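Local coordinates for protein D-alanyl-lipoteichoic acid synthetase (Streptococcus pneumoniae, PDB 3BMA) that probably takes part in D-alanylation of lipoteichoic acid during cell wall biogenesis, as a membrane-associated protein of the DltD family, at residues I215-F220 with E226-A231; L53-D56 with P60-L63; S17-T22 with K207-Y212; Q316-I321 with I333-K338. The protein carries 1 engineered substitution. All coordinates share one frame; numbering follows the deposited sequence. Where two conformers were deposited one is given.

Overall arrangement
Contacts 1 to 3 cluster on one side of the chain, whereas contact 4 stands apart, its centre about 23 Å from that of contact 2. Contacts 2, 3 and 4 are buried; contact 1 lies at the surface. Contacts 2 and 3, centres about 8 Å apart, meet where Y212 probably hydrogen-bonds F55 O and where F55 packs on H208. Contact 1 adjoins contact 2 through L216, which packs on V62 and L63. Contacts 2 and 4 belong to crossover units of the parallel sheet; contacts 1 and 3 involve successive helices. Methyl groups dominate contacts 1 and 3, contact 2 pairs a ring edge with a methyl and a backbone carbonyl with another, and contact 4 sets a valine against a carboxylate.

Contact 1 (I215-F220 with E226-A231); sequences ILPDQF and EDVVKA
V228 on helix 222-235 packs lightly against I215 and P217 of the loop that leads into the same helix, so the contact folds a helix-loop-helix connection back on itself at the surface of the α/β domain. The side chains of I215, P217 and V228 all set out toward the opposite segment, and the valine accounts for nearly half of the surface buried here. Its two methyls divide the work. CG1, anti to the backbone N (chi1 -162°), is directed at the 215 end of the loop, where it meets the tip of the isoleucine, with CD1 of I215 lying 4.2 Å from CG1 of V228. CG2 is directed at the proline instead and reaches the CD atom of its ring, P217 CD to V228 CG2 being 4.2 Å. The I215 side chain is extended in its outer part (chi2 157°), which carries CD1 out to the valine. These apolar touches are loose and involve few atoms, as suits a partly exposed patch.

The loop is also held from other sides. P217 O accepts a hydrogen bond from Y67 OH, and the proline packs on I225, one turn before V228 in the helix; L216 packs on V62, L63 and K66 of helix 60-66 and on Y67 just after it. The closest approach between the two segments is nevertheless made by a backbone atom: I215 O lies 3.4 Å from V228 CG1, and 4.1 Å from V228 CG2, a carbonyl oxygen set against both methyls of one side chain.

Contact 2 (L53-D56 with P60-L63); sequences LRFD and PAVL
The connection between strand 43-47 and helix 60-66 turns back on itself here, bringing F55 and D56 against A61 and V62 in the first turn of the helix. A61 CB sits at the edge of the F55 ring, close to its plane, with F55 CE2 to A61 CB at 4.0 Å. The ring is thrown toward the helix because its CG stands anti to the carbonyl carbon (chi1 -71°), although the side chain sets out at an angle to it. H59 and H208 stack on the same ring, which is therefore held by more than the alanine methyl.

Strand 43-47, this helix and strand 72-76 form a β-α-β crossover of the parallel sheet, consistent with the α/β fold of the SGNH hydrolase clan. Next along the loop, D56 offers its backbone rather than its side chain: D56 O lies 3.4 Å from V62 CG2, the methyl anti to the valine's carbonyl carbon. The aspartate side chain sets out away from the helix, and its carboxylate touches neither A61 nor V62 but is heavily engaged. OD2 accepts a hydrogen bond from A58 N, two residues on, as in an Asx turn, while OD1 forms a salt bridge with K347 NZ and takes a hydrogen bond from W354 N.

Contact 3 (S17-T22 with K207-Y212); sequences SAVATT and KHVAKY
The chain just after helix 11-18 faces the later part of helix 202-210, with the CA atoms of V19 and H208 coming to 7.7 Å. Beyond the helical residues 17-18 the chain turns away through T21, whose backbone takes a left-handed conformation (phi 42°, psi 52°), to T22, the N-cap of the next helix. The opposing segment belongs to the last part of helix 202-210 and contains a wider π-type turn over residues 207-210.

V19 and V209 carry the packing, V209 lying roughly perpendicular to V19. A single methyl of V209, CG2, rests on the branched end of V19: it lies 3.8 Å from V19 CG1 and 3.9 Å from V19 CG2, with V19 CB hardly farther. V209 CG2 is brought there by standing anti to its own carbonyl carbon, which places CG1 anti to the backbone N (chi1 172°). V19 also touches Y205 of the same helix and A61 of helix 60-66, and is buried among the three.

H208 is the second partner, but a looser one. V19 O approaches its imidazole obliquely, at 4.4 Å from H208 ND1, too far for a bond; that nitrogen is hydrogen-bonded to N204 OD1 instead, one turn back in the helix. NE2 is in a weak hydrogen bond with R54 NH1.

The arrangement brings a helix from the long, mainly helical region between strands 101-105 and 291-296 onto the residue that follows helix 11-18, the first helix of the modelled chain, beside the edge strand 72-76 of a parallel α/β sheet.

Contact 4 (Q316-I321 with I333-K338); sequences QTVQKI and IADFSK
An aliphatic methyl against a carboxylate is the odd feature of this contact: V318 CG1 lies 3.5 Å from D335 OD1. V318 projects from helix 311-326 and D335 from the end of strand 333-335, and the two side chains reach out to meet head-on. CG1 of the valine stands anti to the backbone N (chi1 167°), and CG of D335 is likewise anti to its own N, so that the carboxylate is held out toward the helix.

The other methyl of V318 meets S337, two residues beyond D335. V318 CG2 is 3.8 Å from S337 CB and about as far from S337 OG, so the valine spans from the carboxylate to the serine. I296 of the neighbouring strand packs on the valine as well. Strand 291-296, helix 311-326 and strand 333-335 make a β-α-β crossover at the edge of the parallel sheet, and this contact lies where the helix packs on the end of the outermost strand in this chain and on the turn after it.

That turn is an Asx turn. D335 OD2 accepts the backbone N-H of S337, N to OD2 3.0 Å, in a fairly straight bond (160°) that meets the oxygen nearly along its C-O axis. S337 OG also lies 2.9 Å from D335 OD2, though Q315 OE1 is another acceptor in reach of the hydroxyl.

OD1, the oxygen beside the methyl, forms a salt bridge with R322 of helix 311-326. Both carboxylate oxygens thus have polar partners, consistent with an ionised D335 whose charge is probably balanced by R322, with the methyl beside it adding van der Waals contact.

Contact 1 (I215-F220 with E226-A231)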
loop_
_atom_site.group_PDB
_atom_site.type_symbol
_atom_site.label_atom_id
_atom_site.label_comp_id
_atom_site.label_asym_id
_atom_site.label_seq_id
_atom_site.Cartn_x
_atom_site.Cartn_y
_atom_site.Cartn_z
ATOM N N ILE C 215 -4.966 -42.967 -41.079
ATOM C CA ILE C 215 -4.051 -44.075 -41.386
ATOM C C ILE C 215 -4.027 -45.189 -40.325
ATOM O O ILE C 215 -3.564 -46.300 -40.596
ATOM C CB ILE C 215 -2.603 -43.574 -41.678
ATOM C CG1 ILE C 215 -1.982 -42.912 -40.437
ATOM C CG2 ILE C 215 -2.591 -42.630 -42.887
ATOM C CD1 ILE C 215 -0.460 -42.890 -40.430
ATOM N N LEU C 216 -4.528 -44.886 -39.129
ATOM C CA LEU C 216 -4.549 -45.838 -38.015
ATOM C C LEU C 216 -5.740 -46.800 -38.075
ATOM O O LEU C 216 -6.836 -46.394 -38.473
ATOM C CB LEU C 216 -4.535 -45.088 -36.674
ATOM C CG LEU C 216 -3.228 -45.055 -35.868
ATOM C CD1 LEU C 216 -2.012 -44.663 -36.709
ATOM C CD2 LEU C 216 -3.371 -44.147 -34.652
ATOM N N PRO C 217 -5.526 -48.082 -37.693
ATOM C CA PRO C 217 -6.622 -49.049 -37.571
ATOM C C PRO C 217 -7.620 -48.655 -36.489
ATOM O O PRO C 217 -7.238 -48.039 -35.495
ATOM C CB PRO C 217 -5.907 -50.346 -37.174
ATOM C CG PRO C 217 -4.616 -49.917 -36.596
ATOM C CD PRO C 217 -4.226 -48.705 -37.378
ATOM N N ASP C 218 -8.884 -49.015 -36.690
ATOM C CA ASP C 218 -9.960 -48.651 -35.766
ATOM C C ASP C 218 -9.974 -49.500 -34.493
ATOM O O ASP C 218 -10.566 -49.101 -33.488
ATOM C CB ASP C 218 -11.317 -48.712 -36.472
ATOM C CG ASP C 218 -11.370 -47.833 -37.713
ATOM O OD1 ASP C 218 -10.647 -48.125 -38.691
ATOM O OD2 ASP C 218 -12.144 -46.854 -37.712
ATOM N N GLN C 219 -9.332 -50.665 -34.542
ATOM C CA GLN C 219 -9.144 -51.498 -33.352
ATOM C C GLN C 219 -7.698 -51.456 -32.866
ATOM O O GLN C 219 -6.760 -51.668 -33.643
ATOM C CB GLN C 219 -9.589 -52.939 -33.605
ATOM C CG GLN C 219 -11.095 -53.139 -33.508
ATOM C CD GLN C 219 -11.470 -54.460 -32.858
ATOM O OE1 GLN C 219 -11.964 -54.487 -31.729
ATOM N NE2 GLN C 219 -11.230 -55.562 -33.564
ATOM N N PHE C 220 -7.527 -51.184 -31.576
ATOM C CA PHE C 220 -6.200 -50.983 -31.001
ATOM C C PHE C 220 -5.419 -52.279 -30.813
ATOM O O PHE C 220 -5.863 -53.190 -30.108
ATOM C CB PHE C 220 -6.282 -50.219 -29.670
ATOM C CG PHE C 220 -4.939 -49.974 -29.026
ATOM C CD1 PHE C 220 -4.110 -48.958 -29.489
ATOM C CD2 PHE C 220 -4.508 -50.756 -27.957
ATOM C CE1 PHE C 220 -2.872 -48.730 -28.907
ATOM C CE2 PHE C 220 -3.270 -50.536 -27.369
ATOM C CZ PHE C 220 -2.451 -49.520 -27.846
ATOM N N GLU C 226 2.222 -50.893 -35.450
ATOM C CA GLU C 226 3.632 -51.047 -35.823
ATOM C C GLU C 226 3.822 -51.264 -37.321
ATOM O O GLU C 226 4.780 -50.754 -37.888
ATOM C CB GLU C 226 4.314 -52.167 -35.019
ATOM C CG GLU C 226 5.831 -52.253 -35.221
ATOM C CD GLU C 226 6.536 -53.083 -34.168
ATOM O OE1 GLU C 226 7.010 -54.188 -34.509
ATOM O OE2 GLU C 226 6.621 -52.628 -33.005
ATOM N N ASP C 227 2.896 -51.993 -37.949
ATOM C CA ASP C 227 2.896 -52.206 -39.405
ATOM C C ASP C 227 2.737 -50.905 -40.200
ATOM O O ASP C 227 3.420 -50.703 -41.206
ATOM C CB ASP C 227 1.794 -53.197 -39.813
ATOM C CG ASP C 227 1.974 -54.579 -39.194
ATOM O OD1 ASP C 227 3.068 -54.883 -38.663
ATOM O OD2 ASP C 227 1.007 -55.369 -39.247
ATOM N N VAL C 228 1.840 -50.034 -39.742
ATOM C CA VAL C 228 1.573 -48.754 -40.406
ATOM C C VAL C 228 2.708 -47.752 -40.152
ATOM O O VAL C 228 3.071 -46.965 -41.031
ATOM C CB VAL C 228 0.214 -48.146 -39.957
ATOM C CG1 VAL C 228 -0.255 -47.078 -40.939
ATOM C CG2 VAL C 228 -0.847 -49.228 -39.829
ATOM N N VAL C 229 3.271 -47.803 -38.949
ATOM C CA VAL C 229 4.332 -46.887 -38.538
ATOM C C VAL C 229 5.702 -47.303 -39.120
ATOM O O VAL C 229 6.546 -46.446 -39.405
ATOM C CB VAL C 229 4.341 -46.713 -36.986
ATOM C CG1 VAL C 229 5.490 -45.871 -36.527
ATOM C CG2 VAL C 229 3.046 -46.061 -36.523
ATOM N N LYS C 230 5.893 -48.611 -39.319
ATOM C CA LYS C 230 7.094 -49.171 -39.965
ATOM C C LYS C 230 7.224 -48.693 -41.409
ATOM O O LYS C 230 8.321 -48.364 -41.857
ATOM C CB LYS C 230 7.039 -50.704 -39.962
ATOM C CG LYS C 230 8.362 -51.430 -40.164
ATOM C CD LYS C 230 8.916 -51.930 -38.837
ATOM C CE LYS C 230 9.590 -53.290 -38.979
ATOM N NZ LYS C 230 10.891 -53.223 -39.697
ATOM N N ALA C 231 6.096 -48.665 -42.122
ATOM C CA ALA C 231 6.051 -48.293 -43.538
ATOM C C ALA C 231 6.265 -46.799 -43.755
ATOM O O ALA C 231 6.815 -46.389 -44.779
ATOM C CB ALA C 231 4.733 -48.740 -44.164
#

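Contact 2 (L53-D56 with P60-L63)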
loop_
_atom_site.group_PDB
_atom_site.type_symbol
_atom_site.label_atom_id
_atom_site.label_comp_id
_atom_site.label_asym_id
_atom_site.label_seq_id
_atom_site.Cartn_x
_atom_site.Cartn_y
_atom_site.Cartn_z
ATOM N N LEU C 53 7.300 -32.173 -30.425
ATOM C CA LEU C 53 7.195 -31.308 -31.603
ATOM C C LEU C 53 6.924 -32.029 -32.923
ATOM O O LEU C 53 6.111 -31.561 -33.726
ATOM C CB LEU C 53 8.433 -30.417 -31.736
ATOM C CG LEU C 53 8.363 -29.056 -31.044
ATOM C CD1 LEU C 53 9.733 -28.411 -31.035
ATOM C CD2 LEU C 53 7.344 -28.151 -31.730
ATOM N N ARG C 54 7.610 -33.149 -33.153
ATOM C CA ARG C 54 7.411 -33.930 -34.372
ATOM C C ARG C 54 6.411 -35.062 -34.160
ATOM O O ARG C 54 6.597 -35.923 -33.292
ATOM C CB ARG C 54 8.741 -34.461 -34.926
ATOM C CG ARG C 54 9.611 -33.419 -35.640
ATOM C CD ARG C 54 9.155 -33.133 -37.079
ATOM N NE ARG C 54 8.263 -31.974 -37.166
ATOM C CZ ARG C 54 6.961 -32.028 -37.440
ATOM N NH1 ARG C 54 6.253 -30.908 -37.489
ATOM N NH2 ARG C 54 6.360 -33.192 -37.668
ATOM N N PHE C 55 5.352 -35.043 -34.964
ATOM C CA PHE C 55 4.243 -35.976 -34.840
ATOM C C PHE C 55 4.314 -37.082 -35.884
ATOM O O PHE C 55 4.754 -36.857 -37.015
ATOM C CB PHE C 55 2.917 -35.227 -35.009
ATOM C CG PHE C 55 2.560 -34.321 -33.855
ATOM C CD1 PHE C 55 3.215 -33.103 -33.667
ATOM C CD2 PHE C 55 1.536 -34.669 -32.978
ATOM C CE1 PHE C 55 2.867 -32.259 -32.619
ATOM C CE2 PHE C 55 1.183 -33.828 -31.923
ATOM C CZ PHE C 55 1.855 -32.623 -31.741
ATOM N N ASP C 56 3.886 -38.277 -35.485
ATOM C CA ASP C 56 3.649 -39.386 -36.413
ATOM C C ASP C 56 2.400 -40.165 -35.993
ATOM O O ASP C 56 1.629 -39.695 -35.154
ATOM C CB ASP C 56 4.888 -40.292 -36.571
ATOM C CG ASP C 56 5.409 -40.836 -35.246
ATOM O OD1 ASP C 56 6.537 -40.468 -34.859
ATOM O OD2 ASP C 56 4.709 -41.641 -34.595
ATOM N N PRO C 60 1.854 -39.958 -28.895
ATOM C CA PRO C 60 0.898 -40.062 -27.775
ATOM C C PRO C 60 -0.382 -39.228 -27.908
ATOM O O PRO C 60 -1.431 -39.627 -27.394
ATOM C CB PRO C 60 1.714 -39.591 -26.561
ATOM C CG PRO C 60 2.936 -38.940 -27.122
ATOM C CD PRO C 60 3.205 -39.632 -28.407
ATOM N N ALA C 61 -0.288 -38.089 -28.590
ATOM C CA ALA C 61 -1.443 -37.236 -28.855
ATOM C C ALA C 61 -2.387 -37.855 -29.888
ATOM O O ALA C 61 -3.602 -37.672 -29.811
ATOM C CB ALA C 61 -0.983 -35.871 -29.313
ATOM N N VAL C 62 -1.817 -38.579 -30.851
ATOM C CA VAL C 62 -2.583 -39.231 -31.917
ATOM C C VAL C 62 -3.307 -40.479 -31.396
ATOM O O VAL C 62 -4.503 -40.663 -31.654
ATOM C CB VAL C 62 -1.674 -39.570 -33.132
ATOM C CG1 VAL C 62 -2.427 -40.363 -34.189
ATOM C CG2 VAL C 62 -1.110 -38.296 -33.737
ATOM N N LEU C 63 -2.586 -41.310 -30.644
ATOM C CA LEU C 63 -3.129 -42.540 -30.062
ATOM C C LEU C 63 -4.263 -42.298 -29.068
ATOM O O LEU C 63 -5.196 -43.095 -28.992
ATOM C CB LEU C 63 -2.027 -43.362 -29.383
ATOM C CG LEU C 63 -0.825 -43.867 -30.191
ATOM C CD1 LEU C 63 0.109 -44.645 -29.279
ATOM C CD2 LEU C 63 -1.245 -44.722 -31.380
#

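Contact 3 (S17-T22 with K207-Y212)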
loop_
_atom_site.group_PDB
_atom_site.type_symbol
_atom_site.label_atom_id
_atom_site.label_comp_id
_atom_site.label_asym_id
_atom_site.label_seq_id
_atom_site.Cartn_x
_atom_site.Cartn_y
_atom_site.Cartn_z
ATOM N N SER C 17 -5.019 -26.392 -27.862
ATOM C CA SER C 17 -3.944 -25.919 -26.986
ATOM C C SER C 17 -3.019 -27.056 -26.564
ATOM O O SER C 17 -1.809 -26.866 -26.442
ATOM C CB SER C 17 -4.527 -25.258 -25.736
ATOM O OG SER C 17 -5.395 -24.198 -26.084
ATOM N N ALA C 18 -3.609 -28.232 -26.353
ATOM C CA ALA C 18 -2.897 -29.420 -25.888
ATOM C C ALA C 18 -1.820 -29.900 -26.848
ATOM O O ALA C 18 -0.799 -30.433 -26.419
ATOM C CB ALA C 18 -3.878 -30.534 -25.610
ATOM N N VAL C 19 -2.054 -29.700 -28.142
ATOM C CA VAL C 19 -1.153 -30.191 -29.185
ATOM C C VAL C 19 -0.502 -29.073 -30.011
ATOM O O VAL C 19 0.192 -29.353 -30.992
ATOM C CB VAL C 19 -1.873 -31.191 -30.130
ATOM C CG1 VAL C 19 -2.413 -32.374 -29.346
ATOM C CG2 VAL C 19 -2.995 -30.504 -30.889
ATOM N N ALA C 20 -0.723 -27.820 -29.607
ATOM C CA ALA C 20 -0.196 -26.651 -30.330
ATOM C C ALA C 20 1.326 -26.569 -30.314
ATOM O O ALA C 20 1.938 -26.175 -31.310
ATOM C CB ALA C 20 -0.787 -25.360 -29.779
ATOM N N THR C 21 1.921 -26.963 -29.185
ATOM C CA THR C 21 3.368 -26.862 -28.935
ATOM C C THR C 21 3.975 -25.539 -29.418
ATOM O O THR C 21 4.945 -25.522 -30.179
ATOM C CB THR C 21 4.167 -28.086 -29.486
ATOM O OG1 THR C 21 3.885 -28.280 -30.878
ATOM C CG2 THR C 21 3.821 -29.355 -28.713
ATOM N N THR C 22 3.360 -24.438 -28.997
ATOM C CA THR C 22 3.885 -23.105 -29.265
ATOM C C THR C 22 4.503 -22.585 -27.980
ATOM O O THR C 22 4.457 -23.261 -26.948
ATOM C CB THR C 22 2.790 -22.122 -29.763
ATOM O OG1 THR C 22 1.654 -22.167 -28.889
ATOM C CG2 THR C 22 2.359 -22.461 -31.187
ATOM N N LYS C 207 -2.664 -30.662 -39.145
ATOM C CA LYS C 207 -1.371 -31.138 -39.651
ATOM C C LYS C 207 -0.626 -32.078 -38.695
ATOM O O LYS C 207 0.232 -32.852 -39.126
ATOM C CB LYS C 207 -0.471 -29.955 -40.022
ATOM C CG LYS C 207 -0.811 -29.303 -41.353
ATOM C CD LYS C 207 0.198 -28.221 -41.712
ATOM C CE LYS C 207 -0.145 -27.565 -43.042
ATOM N NZ LYS C 207 0.825 -26.492 -43.398
ATOM N N HIS C 208 -0.961 -32.016 -37.408
ATOM C CA HIS C 208 -0.275 -32.814 -36.395
ATOM C C HIS C 208 -1.088 -33.985 -35.837
ATOM O O HIS C 208 -0.528 -35.047 -35.565
ATOM C CB HIS C 208 0.219 -31.921 -35.254
ATOM C CG HIS C 208 1.320 -30.984 -35.649
ATOM N ND1 HIS C 208 1.410 -29.697 -35.166
ATOM C CD2 HIS C 208 2.379 -31.148 -36.478
ATOM C CE1 HIS C 208 2.476 -29.109 -35.679
ATOM N NE2 HIS C 208 3.081 -29.968 -36.479
ATOM N N VAL C 209 -2.395 -33.795 -35.665
ATOM C CA VAL C 209 -3.247 -34.823 -35.055
ATOM C C VAL C 209 -4.248 -35.447 -36.035
ATOM O O VAL C 209 -4.259 -36.668 -36.206
ATOM C CB VAL C 209 -3.966 -34.305 -33.772
ATOM C CG1 VAL C 209 -4.992 -35.314 -33.256
ATOM C CG2 VAL C 209 -2.954 -34.007 -32.688
ATOM N N ALA C 210 -5.061 -34.610 -36.682
ATOM C CA ALA C 210 -6.182 -35.074 -37.517
ATOM C C ALA C 210 -5.787 -35.852 -38.778
ATOM O O ALA C 210 -6.557 -36.693 -39.253
ATOM C CB ALA C 210 -7.105 -33.911 -37.874
ATOM N N LYS C 211 -4.599 -35.574 -39.313
ATOM C CA LYS C 211 -4.116 -36.250 -40.520
ATOM C C LYS C 211 -3.633 -37.682 -40.270
ATOM O O LYS C 211 -3.691 -38.525 -41.170
ATOM C CB LYS C 211 -3.021 -35.430 -41.222
ATOM C CG LYS C 211 -3.503 -34.173 -41.979
ATOM C CD LYS C 211 -4.160 -34.463 -43.337
ATOM C CE LYS C 211 -5.688 -34.384 -43.284
ATOM N NZ LYS C 211 -6.196 -33.028 -42.928
ATOM N N TYR C 212 -3.168 -37.953 -39.052
ATOM C CA TYR C 212 -2.687 -39.289 -38.683
ATOM C C TYR C 212 -3.792 -40.209 -38.141
ATOM O O TYR C 212 -3.540 -41.381 -37.841
ATOM C CB TYR C 212 -1.534 -39.193 -37.675
ATOM C CG TYR C 212 -0.265 -38.583 -38.229
ATOM C CD1 TYR C 212 0.603 -39.333 -39.018
ATOM C CD2 TYR C 212 0.072 -37.259 -37.953
ATOM C CE1 TYR C 212 1.771 -38.777 -39.530
ATOM C CE2 TYR C 212 1.243 -36.692 -38.456
ATOM C CZ TYR C 212 2.088 -37.459 -39.242
ATOM O OH TYR C 212 3.247 -36.910 -39.746
#

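Contact 4 (Q316-I321 with I333-K338)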
loop_
_atom_site.group_PDB
_atom_site.type_symbol
_atom_site.label_atom_id
_atom_site.label_comp_id
_atom_site.label_asym_id
_atom_site.label_seq_id
_atom_site.Cartn_x
_atom_site.Cartn_y
_atom_site.Cartn_z
ATOM N N GLN C 316 26.502 -44.247 -17.535
ATOM C CA GLN C 316 26.988 -43.782 -16.237
ATOM C C GLN C 316 26.248 -42.524 -15.766
ATOM O O GLN C 316 26.112 -42.300 -14.559
ATOM C CB GLN C 316 28.495 -43.531 -16.293
ATOM C CG GLN C 316 29.214 -43.617 -14.960
ATOM C CD GLN C 316 30.692 -43.290 -15.070
ATOM O OE1 GLN C 316 31.281 -42.722 -14.146
ATOM N NE2 GLN C 316 31.300 -43.643 -16.203
ATOM N N THR C 317 25.781 -41.709 -16.718
ATOM C CA THR C 317 24.978 -40.516 -16.426
ATOM C C THR C 317 23.525 -40.880 -16.141
ATOM O O THR C 317 22.864 -40.244 -15.322
ATOM C CB THR C 317 25.005 -39.515 -17.591
ATOM O OG1 THR C 317 24.372 -40.094 -18.739
ATOM C CG2 THR C 317 26.421 -39.165 -17.940
ATOM N N VAL C 318 23.036 -41.904 -16.847
ATOM C CA VAL C 318 21.694 -42.456 -16.610
ATOM C C VAL C 318 21.620 -43.046 -15.195
ATOM O O VAL C 318 20.643 -42.832 -14.481
ATOM C CB VAL C 318 21.296 -43.511 -17.680
ATOM C CG1 VAL C 318 20.060 -44.306 -17.255
ATOM C CG2 VAL C 318 21.037 -42.834 -19.020
ATOM N N GLN C 319 22.677 -43.753 -14.793
ATOM C CA GLN C 319 22.821 -44.262 -13.428
ATOM C C GLN C 319 22.834 -43.136 -12.393
ATOM O O GLN C 319 22.311 -43.299 -11.289
ATOM C CB GLN C 319 24.095 -45.102 -13.301
ATOM C CG GLN C 319 23.984 -46.520 -13.850
ATOM C CD GLN C 319 25.345 -47.160 -14.105
ATOM O OE1 GLN C 319 26.197 -47.214 -13.216
ATOM N NE2 GLN C 319 25.549 -47.652 -15.326
ATOM N N LYS C 320 23.423 -41.997 -12.759
ATOM C CA LYS C 320 23.468 -40.822 -11.886
ATOM C C LYS C 320 22.091 -40.167 -11.764
ATOM O O LYS C 320 21.714 -39.689 -10.682
ATOM C CB LYS C 320 24.503 -39.809 -12.388
ATOM C CG LYS C 320 24.921 -38.807 -11.331
ATOM C CD LYS C 320 25.904 -37.781 -11.842
ATOM C CE LYS C 320 25.876 -36.562 -10.936
ATOM N NZ LYS C 320 26.984 -35.609 -11.192
ATOM N N ILE C 321 21.354 -40.165 -12.878
ATOM C CA ILE C 321 19.983 -39.659 -12.940
ATOM C C ILE C 321 19.042 -40.541 -12.116
ATOM O O ILE C 321 18.333 -40.044 -11.237
ATOM C CB ILE C 321 19.489 -39.519 -14.420
ATOM C CG1 ILE C 321 20.156 -38.308 -15.083
ATOM C CG2 ILE C 321 17.966 -39.359 -14.495
ATOM C CD1 ILE C 321 20.128 -38.312 -16.601
ATOM N N ILE C 333 10.167 -45.183 -13.711
ATOM C CA ILE C 333 11.138 -44.757 -14.717
ATOM C C ILE C 333 11.065 -45.648 -15.946
ATOM O O ILE C 333 11.389 -46.837 -15.880
ATOM C CB ILE C 333 12.590 -44.797 -14.173
ATOM C CG1 ILE C 333 12.714 -44.023 -12.860
ATOM C CG2 ILE C 333 13.562 -44.263 -15.215
ATOM C CD1 ILE C 333 14.000 -44.282 -12.122
ATOM N N ALA C 334 10.636 -45.066 -17.063
ATOM C CA ALA C 334 10.663 -45.743 -18.355
ATOM C C ALA C 334 11.996 -45.460 -19.056
ATOM O O ALA C 334 12.134 -44.498 -19.813
ATOM C CB ALA C 334 9.484 -45.312 -19.213
ATOM N N ASP C 335 12.974 -46.318 -18.778
ATOM C CA ASP C 335 14.341 -46.176 -19.262
ATOM C C ASP C 335 14.495 -46.817 -20.643
ATOM O O ASP C 335 14.324 -48.025 -20.801
ATOM C CB ASP C 335 15.288 -46.832 -18.253
ATOM C CG ASP C 335 16.747 -46.474 -18.473
ATOM O OD1 ASP C 335 17.533 -46.642 -17.517
ATOM O OD2 ASP C 335 17.117 -46.031 -19.579
ATOM N N PHE C 336 14.831 -45.996 -21.633
ATOM C CA PHE C 336 15.012 -46.460 -23.006
ATOM C C PHE C 336 16.423 -46.204 -23.512
ATOM O O PHE C 336 16.688 -46.385 -24.695
ATOM C CB PHE C 336 14.016 -45.781 -23.951
ATOM C CG PHE C 336 12.579 -45.994 -23.581
ATOM C CD1 PHE C 336 11.981 -47.242 -23.733
ATOM C CD2 PHE C 336 11.816 -44.940 -23.091
ATOM C CE1 PHE C 336 10.645 -47.439 -23.391
ATOM C CE2 PHE C 336 10.479 -45.126 -22.749
ATOM C CZ PHE C 336 9.893 -46.379 -22.899
ATOM N N SER C 337 17.324 -45.811 -22.610
ATOM C CA SER C 337 18.692 -45.416 -22.954
ATOM C C SER C 337 19.556 -46.487 -23.638
ATOM O O SER C 337 20.566 -46.158 -24.265
ATOM C CB SER C 337 19.418 -44.910 -21.708
ATOM O OG SER C 337 19.718 -45.986 -20.838
ATOM N N LYS C 338 19.174 -47.756 -23.502
ATOM C CA LYS C 338 19.879 -48.858 -24.172
ATOM C C LYS C 338 19.220 -49.272 -25.496
ATOM O O LYS C 338 19.686 -50.198 -26.164
ATOM C CB LYS C 338 20.017 -50.068 -23.235
ATOM C CG LYS C 338 21.038 -49.889 -22.114
ATOM C CD LYS C 338 21.023 -51.083 -21.164
ATOM C CE LYS C 338 22.062 -50.944 -20.060
ATOM N NZ LYS C 338 21.753 -51.839 -18.905
#